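PDB 4B7H: catalase from Corynebacterium glutamicum, which probably uses its haem iron to break hydrogen peroxide down into water and dioxygen, a reaction open to inhibition by nitric oxide. Local coordinates for residues 10-15 / 371-376; 75-80 / 129-134; 490-495 / 509-514. All blocks are in the same frame, centred on the assembly; numbering follows the deposited sequence.

Interaction 1: residues 10-15 / 371-376; sequences VDRGMR and RPINEV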
loop_
_atom_site.group_PDB
_atom_site.type_symbol
_atom_site.label_atom_id
_atom_site.label_comp_id
_atom_site.label_asym_id
_atom_site.label_seq_id
_atom_site.Cartn_x
_atom_site.Cartn_y
_atom_site.Cartn_z
ATOM N N VAL A 10 10.467 11.811 -22.823
ATOM C CA VAL A 10 9.655 12.742 -22.036
ATOM C C VAL A 10 8.234 12.939 -22.563
ATOM O O VAL A 10 7.380 13.454 -21.844
ATOM C CB VAL A 10 10.338 14.115 -21.814
ATOM C CG1 VAL A 10 11.685 13.941 -21.117
ATOM C CG2 VAL A 10 10.501 14.869 -23.128
ATOM N N ASP A 11 7.973 12.515 -23.798
ATOM C CA ASP A 11 6.623 12.603 -24.335
ATOM C C ASP A 11 5.757 11.395 -23.949
ATOM O O ASP A 11 4.531 11.455 -24.073
ATOM C CB ASP A 11 6.650 12.783 -25.854
ATOM C CG ASP A 11 7.043 14.193 -26.274
ATOM O OD1 ASP A 11 7.118 15.092 -25.407
ATOM O OD2 ASP A 11 7.256 14.402 -27.483
ATOM N N ARG A 12 6.376 10.318 -23.455
ATOM C CA ARG A 12 5.623 9.115 -23.062
ATOM C C ARG A 12 4.614 9.419 -21.958
ATOM O O ARG A 12 4.978 9.968 -20.913
ATOM C CB ARG A 12 6.552 8.015 -22.541
ATOM C CG ARG A 12 7.552 7.421 -23.514
ATOM C CD ARG A 12 8.591 6.648 -22.693
ATOM N NE ARG A 12 9.523 5.873 -23.502
ATOM C CZ ARG A 12 10.470 5.093 -22.991
ATOM N NH1 ARG A 12 10.613 5.007 -21.676
ATOM N NH2 ARG A 12 11.273 4.411 -23.789
ATOM N N GLY A 13 3.355 9.046 -22.173
ATOM C CA GLY A 13 2.336 9.169 -21.140
ATOM C C GLY A 13 1.614 10.505 -21.072
ATOM O O GLY A 13 0.679 10.667 -20.289
ATOM N N MET A 14 2.022 11.455 -21.907
ATOM C CA MET A 14 1.459 12.799 -21.857
ATOM C C MET A 14 0.188 12.934 -22.699
ATOM O O MET A 14 0.159 12.555 -23.875
ATOM C CB MET A 14 2.495 13.825 -22.308
ATOM C CG MET A 14 2.039 15.262 -22.121
ATOM S SD MET A 14 3.348 16.487 -22.314
ATOM C CE MET A 14 3.849 16.203 -24.005
ATOM N N ARG A 15 -0.864 13.464 -22.085
ATOM C CA ARG A 15 -2.111 13.751 -22.787
ATOM C C ARG A 15 -1.965 14.936 -23.732
ATOM O O ARG A 15 -1.138 15.828 -23.501
ATOM C CB ARG A 15 -3.213 14.104 -21.785
ATOM C CG ARG A 15 -3.690 12.974 -20.901
ATOM C CD ARG A 15 -4.885 13.432 -20.084
ATOM N NE ARG A 15 -5.420 12.367 -19.246
ATOM C CZ ARG A 15 -5.276 12.292 -17.929
ATOM N NH1 ARG A 15 -4.620 13.233 -17.257
ATOM N NH2 ARG A 15 -5.814 11.269 -17.275
ATOM N N ARG A 371 10.956 2.991 -18.073
ATOM C CA ARG A 371 11.088 1.988 -19.132
ATOM C C ARG A 371 12.301 2.261 -20.002
ATOM O O ARG A 371 12.558 3.408 -20.370
ATOM C CB ARG A 371 9.867 2.002 -20.049
ATOM C CG ARG A 371 8.575 1.674 -19.379
ATOM C CD ARG A 371 7.578 1.162 -20.399
ATOM N NE ARG A 371 7.224 2.125 -21.441
ATOM C CZ ARG A 371 6.222 2.995 -21.344
ATOM N NH1 ARG A 371 5.491 3.054 -20.238
ATOM N NH2 ARG A 371 5.958 3.821 -22.351
ATOM N N PRO A 372 13.037 1.200 -20.379
ATOM C CA PRO A 372 14.149 1.408 -21.307
ATOM C C PRO A 372 13.655 1.663 -22.736
ATOM O O PRO A 372 12.445 1.636 -22.996
ATOM C CB PRO A 372 14.925 0.093 -21.213
ATOM C CG PRO A 372 13.904 -0.925 -20.834
ATOM C CD PRO A 372 12.938 -0.202 -19.929
ATOM N N ILE A 373 14.574 1.933 -23.656
ATOM C CA ILE A 373 14.148 2.155 -25.031
ATOM C C ILE A 373 13.920 0.837 -25.770
ATOM O O ILE A 373 13.140 0.789 -26.716
ATOM C CB ILE A 373 15.076 3.099 -25.808
ATOM C CG1 ILE A 373 16.494 2.536 -25.879
ATOM C CG2 ILE A 373 15.040 4.480 -25.180
ATOM C CD1 ILE A 373 17.397 3.295 -26.840
ATOM N N ASN A 374 14.587 -0.226 -25.319
ATOM C CA ASN A 374 14.387 -1.569 -25.866
ATOM C C ASN A 374 13.279 -2.335 -25.139
ATOM O O ASN A 374 12.918 -1.992 -24.010
ATOM C CB ASN A 374 15.711 -2.370 -25.877
ATOM C CG ASN A 374 16.356 -2.508 -24.482
ATOM O OD1 ASN A 374 16.410 -1.553 -23.705
ATOM N ND2 ASN A 374 16.864 -3.705 -24.177
ATOM N N GLU A 375 12.725 -3.360 -25.779
ATOM C CA GLU A 375 11.661 -4.142 -25.152
ATOM C C GLU A 375 12.203 -5.000 -24.020
ATOM O O GLU A 375 13.271 -5.599 -24.127
ATOM C CB GLU A 375 10.949 -5.030 -26.173
ATOM C CG GLU A 375 10.136 -4.260 -27.211
ATOM C CD GLU A 375 8.773 -3.807 -26.702
ATOM O OE1 GLU A 375 8.386 -4.165 -25.571
ATOM O OE2 GLU A 375 8.077 -3.092 -27.452
ATOM N N VAL A 376 11.459 -5.047 -22.925
ATOM C CA VAL A 376 11.810 -5.902 -21.804
ATOM C C VAL A 376 11.202 -7.282 -22.024
ATOM O O VAL A 376 9.997 -7.401 -22.259
ATOM C CB VAL A 376 11.291 -5.292 -20.490
ATOM C CG1 VAL A 376 11.352 -6.305 -19.345
ATOM C CG2 VAL A 376 12.061 -4.016 -20.158
#

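Interaction 2: residues 75-80 / 129-134; sequences GAFGEL and RFYTEE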
loop_
_atom_site.group_PDB
_atom_site.type_symbol
_atom_site.label_atom_id
_atom_site.label_comp_id
_atom_site.label_asym_id
_atom_site.label_seq_id
_atom_site.Cartn_x
_atom_site.Cartn_y
_atom_site.Cartn_z
ATOM N N GLY A 75 15.210 17.740 -11.516
ATOM C CA GLY A 75 15.996 17.174 -12.587
ATOM C C GLY A 75 15.669 17.656 -13.977
ATOM O O GLY A 75 14.946 18.635 -14.169
ATOM N N ALA A 76 16.213 16.944 -14.954
ATOM C CA ALA A 76 16.125 17.347 -16.346
ATOM C C ALA A 76 16.528 16.187 -17.223
ATOM O O ALA A 76 16.891 15.117 -16.735
ATOM C CB ALA A 76 17.032 18.542 -16.608
ATOM N N PHE A 77 16.464 16.410 -18.528
ATOM C CA PHE A 77 16.787 15.383 -19.498
ATOM C C PHE A 77 17.762 15.966 -20.497
ATOM O O PHE A 77 17.909 17.184 -20.596
ATOM C CB PHE A 77 15.507 14.871 -20.179
ATOM C CG PHE A 77 14.572 14.183 -19.232
ATOM C CD1 PHE A 77 13.711 14.922 -18.432
ATOM C CD2 PHE A 77 14.573 12.799 -19.119
ATOM C CE1 PHE A 77 12.852 14.284 -17.538
ATOM C CE2 PHE A 77 13.729 12.154 -18.229
ATOM C CZ PHE A 77 12.859 12.901 -17.436
ATOM N N GLY A 78 18.439 15.100 -21.235
ATOM C CA GLY A 78 19.482 15.568 -22.126
ATOM C C GLY A 78 20.140 14.463 -22.918
ATOM O O GLY A 78 19.495 13.478 -23.280
ATOM N N GLU A 79 21.430 14.641 -23.199
ATOM C CA GLU A 79 22.146 13.799 -24.159
ATOM C C GLU A 79 23.574 13.558 -23.708
ATOM O O GLU A 79 24.265 14.497 -23.273
ATOM C CB GLU A 79 22.175 14.475 -25.541
ATOM C CG GLU A 79 20.806 14.872 -26.068
ATOM C CD GLU A 79 20.854 15.752 -27.301
ATOM O OE1 GLU A 79 21.955 15.991 -27.851
ATOM O OE2 GLU A 79 19.774 16.212 -27.730
ATOM N N LEU A 80 24.019 12.309 -23.834
ATOM C CA LEU A 80 25.422 11.948 -23.666
ATOM C C LEU A 80 26.065 11.812 -25.044
ATOM O O LEU A 80 25.552 11.087 -25.896
ATOM C CB LEU A 80 25.536 10.611 -22.926
ATOM C CG LEU A 80 26.926 9.969 -22.852
ATOM C CD1 LEU A 80 27.852 10.805 -21.982
ATOM C CD2 LEU A 80 26.826 8.538 -22.339
ATOM N N ARG A 129 20.669 8.758 -15.498
ATOM C CA ARG A 129 20.228 7.586 -16.251
ATOM C C ARG A 129 20.579 7.778 -17.711
ATOM O O ARG A 129 20.268 8.823 -18.292
ATOM C CB ARG A 129 18.710 7.401 -16.171
ATOM C CG ARG A 129 18.174 6.453 -17.264
ATOM C CD ARG A 129 16.797 5.923 -16.894
ATOM N NE ARG A 129 16.893 5.202 -15.631
ATOM C CZ ARG A 129 15.889 5.013 -14.782
ATOM N NH1 ARG A 129 14.674 5.468 -15.071
ATOM N NH2 ARG A 129 16.105 4.366 -13.642
ATOM N N PHE A 130 21.207 6.771 -18.303
ATOM C CA PHE A 130 21.429 6.746 -19.737
ATOM C C PHE A 130 20.517 5.690 -20.351
ATOM O O PHE A 130 20.564 4.516 -19.966
ATOM C CB PHE A 130 22.902 6.455 -20.036
ATOM C CG PHE A 130 23.845 7.428 -19.381
ATOM C CD1 PHE A 130 23.943 8.728 -19.852
ATOM C CD2 PHE A 130 24.603 7.059 -18.273
ATOM C CE1 PHE A 130 24.791 9.643 -19.249
ATOM C CE2 PHE A 130 25.459 7.976 -17.655
ATOM C CZ PHE A 130 25.551 9.269 -18.144
ATOM N N TYR A 131 19.659 6.121 -21.277
ATOM C CA TYR A 131 18.723 5.207 -21.926
ATOM C C TYR A 131 19.443 4.531 -23.090
ATOM O O TYR A 131 19.292 4.942 -24.244
ATOM C CB TYR A 131 17.468 5.952 -22.410
ATOM C CG TYR A 131 16.615 6.554 -21.292
ATOM C CD1 TYR A 131 16.898 7.817 -20.762
ATOM C CD2 TYR A 131 15.516 5.865 -20.784
ATOM C CE1 TYR A 131 16.117 8.368 -19.753
ATOM C CE2 TYR A 131 14.723 6.408 -19.768
ATOM C CZ TYR A 131 15.024 7.664 -19.262
ATOM O OH TYR A 131 14.264 8.220 -18.257
ATOM N N THR A 132 20.231 3.500 -22.784
ATOM C CA THR A 132 21.085 2.869 -23.789
ATOM C C THR A 132 20.357 1.785 -24.579
ATOM O O THR A 132 19.279 1.316 -24.187
ATOM C CB THR A 132 22.399 2.273 -23.188
ATOM O OG1 THR A 132 22.228 0.880 -22.887
ATOM C CG2 THR A 132 22.854 3.025 -21.945
ATOM N N GLU A 133 20.970 1.373 -25.683
ATOM C CA GLU A 133 20.407 0.341 -26.548
ATOM C C GLU A 133 20.470 -1.041 -25.899
ATOM O O GLU A 133 19.836 -1.979 -26.371
ATOM C CB GLU A 133 21.123 0.324 -27.903
ATOM C CG GLU A 133 20.944 1.607 -28.714
ATOM C CD GLU A 133 21.700 1.589 -30.033
ATOM O OE1 GLU A 133 22.064 0.491 -30.506
ATOM O OE2 GLU A 133 21.932 2.680 -30.595
ATOM N N GLU A 134 21.246 -1.166 -24.825
ATOM C CA GLU A 134 21.341 -2.427 -24.083
ATOM C C GLU A 134 20.757 -2.285 -22.678
ATOM O O GLU A 134 21.078 -3.062 -21.772
ATOM C CB GLU A 134 22.785 -2.961 -24.072
ATOM C CG GLU A 134 23.248 -3.294 -25.492
ATOM C CD GLU A 134 24.653 -3.863 -25.627
ATOM O OE1 GLU A 134 25.427 -3.873 -24.651
ATOM O OE2 GLU A 134 24.989 -4.297 -26.753
#

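Interaction 3: residues 490-495 / 509-514; sequences RVYDYW and LYLQKK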
loop_
_atom_site.group_PDB
_atom_site.type_symbol
_atom_site.label_atom_id
_atom_site.label_comp_id
_atom_site.label_asym_id
_atom_site.label_seq_id
_atom_site.Cartn_x
_atom_site.Cartn_y
_atom_site.Cartn_z
ATOM N N ARG A 490 35.332 15.099 21.977
ATOM C CA ARG A 490 35.357 14.162 20.854
ATOM C C ARG A 490 35.576 14.901 19.539
ATOM O O ARG A 490 36.354 14.463 18.687
ATOM C CB ARG A 490 34.070 13.336 20.779
ATOM C CG ARG A 490 33.873 12.385 21.951
ATOM C CD ARG A 490 32.877 11.295 21.607
ATOM N NE ARG A 490 33.378 10.467 20.513
ATOM C CZ ARG A 490 34.174 9.415 20.678
ATOM N NH1 ARG A 490 34.546 9.041 21.894
ATOM N NH2 ARG A 490 34.596 8.731 19.626
ATOM N N VAL A 491 34.889 16.029 19.370
ATOM C CA VAL A 491 35.028 16.805 18.144
ATOM C C VAL A 491 36.417 17.451 18.060
ATOM O O VAL A 491 37.026 17.483 16.989
ATOM C CB VAL A 491 33.901 17.845 17.999
ATOM C CG1 VAL A 491 34.096 18.674 16.740
ATOM C CG2 VAL A 491 32.538 17.148 17.970
ATOM N N TYR A 492 36.933 17.939 19.187
ATOM C CA TYR A 492 38.280 18.500 19.198
ATOM C C TYR A 492 39.301 17.462 18.716
ATOM O O TYR A 492 40.175 17.772 17.900
ATOM C CB TYR A 492 38.671 18.989 20.600
ATOM C CG TYR A 492 37.805 20.087 21.194
ATOM C CD1 TYR A 492 37.114 20.988 20.387
ATOM C CD2 TYR A 492 37.677 20.217 22.576
ATOM C CE1 TYR A 492 36.325 21.986 20.946
ATOM C CE2 TYR A 492 36.902 21.209 23.137
ATOM C CZ TYR A 492 36.225 22.090 22.321
ATOM O OH TYR A 492 35.447 23.075 22.891
ATOM N N ASP A 493 39.198 16.243 19.243
ATOM C CA ASP A 493 40.137 15.176 18.905
ATOM C C ASP A 493 40.035 14.782 17.438
ATOM O O ASP A 493 41.041 14.556 16.770
ATOM C CB ASP A 493 39.861 13.936 19.759
ATOM C CG ASP A 493 40.268 14.107 21.204
ATOM O OD1 ASP A 493 41.007 15.063 21.537
ATOM O OD2 ASP A 493 39.850 13.252 22.012
ATOM N N TYR A 494 38.801 14.688 16.951
ATOM C CA TYR A 494 38.522 14.314 15.573
ATOM C C TYR A 494 39.225 15.275 14.621
ATOM O O TYR A 494 39.937 14.847 13.711
ATOM C CB TYR A 494 37.015 14.365 15.405
ATOM C CG TYR A 494 36.379 14.019 14.078
ATOM C CD1 TYR A 494 36.002 12.710 13.779
ATOM C CD2 TYR A 494 36.039 15.020 13.175
ATOM C CE1 TYR A 494 35.331 12.410 12.593
ATOM C CE2 TYR A 494 35.372 14.731 11.998
ATOM C CZ TYR A 494 35.028 13.432 11.707
ATOM O OH TYR A 494 34.353 13.174 10.542
ATOM N N TRP A 495 39.055 16.576 14.834
ATOM C CA TRP A 495 39.695 17.544 13.949
ATOM C C TRP A 495 41.211 17.594 14.113
ATOM O O TRP A 495 41.932 17.753 13.131
ATOM C CB TRP A 495 39.027 18.922 14.046
ATOM C CG TRP A 495 37.656 18.834 13.460
ATOM C CD1 TRP A 495 36.457 18.910 14.124
ATOM C CD2 TRP A 495 37.342 18.561 12.090
ATOM N NE1 TRP A 495 35.418 18.725 13.238
ATOM C CE2 TRP A 495 35.933 18.509 11.987
ATOM C CE3 TRP A 495 38.115 18.369 10.936
ATOM C CZ2 TRP A 495 35.285 18.275 10.777
ATOM C CZ3 TRP A 495 37.473 18.137 9.738
ATOM C CH2 TRP A 495 36.069 18.085 9.666
ATOM N N LEU A 509 37.810 28.966 17.192
ATOM C CA LEU A 509 36.632 29.627 16.659
ATOM C C LEU A 509 35.379 29.169 17.384
ATOM O O LEU A 509 34.499 29.976 17.672
ATOM C CB LEU A 509 36.520 29.377 15.156
ATOM C CG LEU A 509 37.554 30.133 14.314
ATOM C CD1 LEU A 509 37.515 29.693 12.851
ATOM C CD2 LEU A 509 37.332 31.642 14.437
ATOM N N TYR A 510 35.310 27.878 17.696
ATOM C CA TYR A 510 34.164 27.347 18.423
ATOM C C TYR A 510 33.983 28.048 19.772
ATOM O O TYR A 510 32.875 28.459 20.129
ATOM C CB TYR A 510 34.311 25.843 18.635
ATOM C CG TYR A 510 33.225 25.259 19.505
ATOM C CD1 TYR A 510 31.919 25.141 19.032
ATOM C CD2 TYR A 510 33.498 24.827 20.800
ATOM C CE1 TYR A 510 30.912 24.613 19.818
ATOM C CE2 TYR A 510 32.497 24.281 21.595
ATOM C CZ TYR A 510 31.200 24.187 21.097
ATOM O OH TYR A 510 30.189 23.655 21.870
ATOM N N LEU A 511 35.073 28.192 20.518
ATOM C CA LEU A 511 34.994 28.824 21.830
ATOM C C LEU A 511 34.685 30.321 21.749
ATOM O O LEU A 511 34.039 30.872 22.643
ATOM C CB LEU A 511 36.266 28.567 22.632
ATOM C CG LEU A 511 36.441 27.104 23.038
ATOM C CD1 LEU A 511 37.775 26.900 23.727
ATOM C CD2 LEU A 511 35.294 26.642 23.925
ATOM N N GLN A 512 35.135 30.973 20.680
ATOM C CA GLN A 512 34.813 32.387 20.463
ATOM C C GLN A 512 33.304 32.569 20.323
ATOM O O GLN A 512 32.730 33.543 20.814
ATOM C CB GLN A 512 35.485 32.903 19.190
ATOM C CG GLN A 512 36.951 33.258 19.319
ATOM C CD GLN A 512 37.545 33.736 18.000
ATOM O OE1 GLN A 512 36.822 34.130 17.081
ATOM N NE2 GLN A 512 38.869 33.699 17.902
ATOM N N LYS A 513 32.669 31.621 19.643
ATOM C CA LYS A 513 31.248 31.710 19.316
ATOM C C LYS A 513 30.339 31.189 20.424
ATOM O O LYS A 513 29.179 31.596 20.533
ATOM C CB LYS A 513 30.962 30.943 18.025
ATOM C CG LYS A 513 31.688 31.492 16.818
ATOM C CD LYS A 513 31.676 30.498 15.674
ATOM C CE LYS A 513 32.568 30.975 14.541
ATOM N NZ LYS A 513 32.516 30.027 13.401
ATOM N N LYS A 514 30.866 30.281 21.237
ATOM C CA LYS A 514 30.101 29.689 22.327
ATOM C C LYS A 514 30.013 30.673 23.482
ATOM O O LYS A 514 28.951 30.862 24.079
ATOM C CB LYS A 514 30.784 28.405 22.808
ATOM C CG LYS A 514 30.009 27.626 23.858
ATOM C CD LYS A 514 30.868 26.523 24.464
ATOM C CE LYS A 514 30.148 25.834 25.606
ATOM N NZ LYS A 514 31.024 24.849 26.308
#

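Interaction 1: residues 10-15 / 371-376
Arg371 meets Arg12 twice, once through its backbone and once through its charged side chain. Its carbonyl O takes a nearly straight hydrogen bond from NH1 of Arg12, at 2.8 Å and 173°. The oxygen lies in the guanidinium plane of Arg12, the donor above the carbonyl plane. Farther out, the Arg371 chain bends at chi3 (-62°) and lays its NH2 3.9 Å from CD of Arg12, the two guanidinium planes being 24° apart. Pro372 offers the next carbonyl: its O receives NH2 of Arg12 at 3.1 Å in a more bent bond, tilted out of the guanidinium plane. Ile373 closes the row, its CG2 4.0 Å from NH2 of Arg12. The Arg12 chain, extended from CG to NE, spans the gap and brings the edge of its guanidinium to successive carbonyls. NH1 of Arg12 also bonds Pro368 O, and NH1 of Arg371 turns to Asp366 O and makes a weak hydrogen bond to the Tyr387 hydroxyl of the second subunit. NE of Arg12 lies 4.3 Å from NH2 of Arg371, like charges probably made tolerable by the carbonyl dipoles whose negative ends each guanidinium faces. Backbone oxygens thus bind the N-terminal arm to this loop.

Interaction 2: residues 75-80 / 129-134
Phe77 and Tyr131 meet over the top of a strand that belongs to neither segment: strand 100-108 runs between strands 73-82 and 125-132, so the two segments share no hydrogen bond and touch through side chains alone. OH of Tyr131 comes up to the edge of the Phe77 ring, in its plane, 4.0 Å from CE2 of Phe77. That hydroxyl is hydrogen-bonded to Val369 O, which fixes its direction, and both rings pack on Ala104 of the middle strand. Leu80 and Phe130 form the second bridge. Leu80 places CD2 over one face of the Phe130 ring in a CH-pi contact, 4.2 Å from the centroid and 27° off the normal. Its CG lies opposite the backbone N (chi1 171°), which carries this branch across the gap, and its CB approaches CE1 of Phe130 at 3.9 Å. Beneath them, Phe130 rests on Thr101 and Leu103, while Leu94 packs against both partners. Beyond Tyr131, the centre of an inverse gamma turn, the ST turn at Thr132 leads the chain round into strand 135-142. Strands 73-82, 100-108 and 125-132 are consecutive neighbours in the antiparallel beta-barrel of the catalase fold, and side chains join the outer two across the middle one.

Interaction 3: residues 490-495 / 509-514
Tyr492 reaches its phenol across to the ring edge of Tyr510, its OH lying 3.4 Å from CD2 of that ring and just as close to CE2. The pair joins the arms of a helical hairpin: helices 487-498 and 500-514 follow one another almost without a break and run back in roughly opposite directions, as the closing element of the C-terminal helical region. Where these segments come closest, the CA atoms of Tyr492 and Tyr510 are still 9.8 Å apart, so long side chains must do the bridging. The two cross at about a right angle, with each ring presenting its edge to the other, and no ring face is engaged across the contact. With CG anti to its backbone nitrogen (chi1 174°), Tyr510 turns the CD2-CE2 edge of its ring to the incoming hydroxyl. No hydrogen bond joins the tyrosines. The Tyr510 hydroxyl is instead bonded to Glu488, one turn before Tyr492 on the facing helix, and the same carboxylate oxygen forms a salt bridge with Lys514. This shared acceptor ties the end of the last helix to the beginning of the preceding one. On their inner side the helices meet others of the region: Leu509 packs on helix 466-479, and Lys513 is salt-bridged to Asp474 of that helix. Helix 466-479 also carries Glu468 of the NADPH pocket, so the hairpin packs against a helix that lines the cofactor site. Trp495, against which Tyr494 lies, meets Trp177 of helix 173-182. At the outer edge, exposed Leu511 touches only the end of the phenol, its CD2 3.7 Å from OH of Tyr492.

Interactions 1 and 2 form one continuous region, their centres 12 Å apart. Along the chain, strands 73-82 and 125-132 of interaction 2 both fall between the segments of interaction 1, which brings the N-terminal arm and a late loop together over the barrel. They touch directly: CG1 of Val10 packs 3.5 Å from CG of Phe77, and Ile373 lies against the backbone of Tyr131 and Thr132. Interaction 3 comes last in sequence, across the centre of the chain, about 53 Å from interaction 1 and 45 Å from interaction 2, centre to centre. The layout separates a barrel wall dressed by subunit-joining segments from a helical region beside the NADPH pocket.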